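Local coordinates for protein beta-glucanase (Bacteroides thetaiotaomicron, PDB 6EUG) that probably hydrolyses O-glycosidic bonds, acting through this GH43 beta-propeller domain as a beta-1,3-galactosidase, and holds glucoimidazole in its pocket, at residues R255-G259 against G260-A264. Residues are numbered along the deposited sequence; the frame is centred on the assembly and turned at random.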
loop_
_atom_site.group_PDB
_atom_site.type_symbol
_atom_site.label_atom_id
_atom_site.label_comp_id
_atom_site.label_asym_id
_atom_site.label_seq_id
_atom_site.Cartn_x
_atom_site.Cartn_y
_atom_site.Cartn_z
ATOM N N ARG A 255 7.218 -14.803 0.226
ATOM C CA ARG A 255 8.156 -13.681 0.241
ATOM C C ARG A 255 8.815 -13.592 -1.150
ATOM O O ARG A 255 9.166 -14.621 -1.753
ATOM C CB ARG A 255 9.183 -13.833 1.387
ATOM C CG ARG A 255 10.197 -14.964 1.264
ATOM C CD ARG A 255 11.041 -15.121 2.527
ATOM N NE ARG A 255 12.068 -14.083 2.716
ATOM C CZ ARG A 255 13.341 -14.162 2.333
ATOM N NH1 ARG A 255 13.809 -15.233 1.707
ATOM N NH2 ARG A 255 14.170 -13.154 2.633
ATOM N N ILE A 256 8.951 -12.374 -1.668
ATOM C CA ILE A 256 9.460 -12.154 -3.016
ATOM C C ILE A 256 10.439 -10.984 -3.052
ATOM O O ILE A 256 10.382 -10.052 -2.224
ATOM C CB ILE A 256 8.335 -11.941 -4.069
ATOM C CG1 ILE A 256 7.398 -10.767 -3.667
ATOM C CG2 ILE A 256 7.530 -13.231 -4.272
ATOM C CD1 ILE A 256 6.404 -10.377 -4.755
ATOM N N PHE A 257 11.368 -11.048 -4.002
ATOM C CA PHE A 257 12.410 -10.010 -4.164
ATOM C C PHE A 257 13.167 -9.677 -2.897
ATOM O O PHE A 257 13.287 -8.493 -2.524
ATOM C CB PHE A 257 11.878 -8.729 -4.904
ATOM C CG PHE A 257 11.206 -9.061 -6.201
ATOM C CD1 PHE A 257 11.992 -9.472 -7.281
ATOM C CD2 PHE A 257 9.814 -9.059 -6.327
ATOM C CE1 PHE A 257 11.401 -9.897 -8.464
ATOM C CE2 PHE A 257 9.223 -9.479 -7.515
ATOM C CZ PHE A 257 10.035 -9.912 -8.581
ATOM N N PRO A 258 13.728 -10.710 -2.230
ATOM C CA PRO A 258 14.462 -10.414 -1.014
ATOM C C PRO A 258 15.712 -9.557 -1.220
ATOM O O PRO A 258 16.571 -9.851 -2.068
ATOM C CB PRO A 258 14.783 -11.787 -0.436
ATOM C CG PRO A 258 14.697 -12.740 -1.587
ATOM C CD PRO A 258 13.667 -12.148 -2.515
ATOM N N GLY A 259 15.812 -8.508 -0.419
ATOM C CA GLY A 259 16.866 -7.530 -0.572
ATOM C C GLY A 259 16.622 -6.460 -1.630
ATOM O O GLY A 259 17.456 -5.560 -1.797
ATOM N N GLY A 260 15.497 -6.542 -2.337
ATOM C CA GLY A 260 15.165 -5.596 -3.413
ATOM C C GLY A 260 14.672 -4.200 -3.023
ATOM O O GLY A 260 14.621 -3.290 -3.886
ATOM N N HIS A 261 14.285 -4.021 -1.754
ATOM C CA HIS A 261 13.850 -2.716 -1.229
ATOM C C HIS A 261 12.653 -2.127 -2.031
ATOM O O HIS A 261 12.592 -0.922 -2.298
ATOM C CB HIS A 261 15.047 -1.720 -1.252
ATOM C CG HIS A 261 15.554 -1.310 0.090
ATOM N ND1 HIS A 261 16.817 -0.778 0.261
ATOM C CD2 HIS A 261 14.964 -1.293 1.305
ATOM C CE1 HIS A 261 16.988 -0.483 1.538
ATOM N NE2 HIS A 261 15.870 -0.769 2.188
ATOM N N ASN A 262 11.710 -2.983 -2.425
ATOM C CA ASN A 262 10.469 -2.533 -3.049
ATOM C C ASN A 262 9.485 -2.008 -1.988
ATOM O O ASN A 262 9.304 -2.635 -0.940
ATOM C CB ASN A 262 9.813 -3.690 -3.825
ATOM C CG ASN A 262 10.594 -4.066 -5.076
ATOM O OD1 ASN A 262 10.513 -3.360 -6.140
ATOM N ND2 ASN A 262 11.360 -5.154 -4.981
ATOM N N GLU A 263 8.825 -0.901 -2.345
ATOM C CA GLU A 263 7.969 -0.130 -1.433
ATOM C C GLU A 263 6.696 0.345 -2.140
ATOM O O GLU A 263 6.519 0.088 -3.324
ATOM C CB GLU A 263 8.761 1.079 -0.881
ATOM C CG GLU A 263 10.194 0.783 -0.432
ATOM C CD GLU A 263 10.359 -0.313 0.632
ATOM O OE1 GLU A 263 9.481 -0.537 1.487
ATOM O OE2 GLU A 263 11.420 -0.969 0.621
ATOM N N ALA A 264 5.773 0.974 -1.403
ATOM C CA ALA A 264 4.610 1.615 -2.035
ATOM C C ALA A 264 3.883 0.746 -3.089
ATOM O O ALA A 264 3.610 1.220 -4.200
ATOM C CB ALA A 264 5.018 2.941 -2.630
HETATM O O HOH W 1 11.508 -6.273 -2.283
#
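F257 and N262 both turn CG to lie anti to their own carbonyl carbon (chi1 -52° and -70°), and this brings CB of F257 and the carboxamide of N262 together across the loop. The amide nitrogen ND2 of N262 rests 3.6 Å from CB of F257, meeting the root of the side chain while the ring leads away; the two planes stand 64° apart. Asparagine suits the place because its two ends do different work: OD1 accepts hydrogen bonds from T278 and R290, while ND2 donates to a water at 2.9 Å. The water also lies 2.9 Å from O of F257, to which it can donate, and receives a longer bond from the backbone N of N262, so it bridges the two limbs of the loop.

The same carbonyl closes a type II beta turn from F257 to G260: N of G260 donates a hydrogen bond to O of F257 (3.0 Å). P258, whose ring restricts phi, fits the second position, and G259 the third, where positive phi would jam a CB against the preceding carbonyl. The turn links strand 252-256, an outermost strand of one four-stranded blade, to strand 265-270 of the next blade of the GH43 beta-propeller. Glycine at G260 also avoids a clash with O of F257. The H261 side chain lies about 9 Å from the bound glucoimidazole, and N of A264 is hydrogen-bonded to OD2 of D214, a pocket residue.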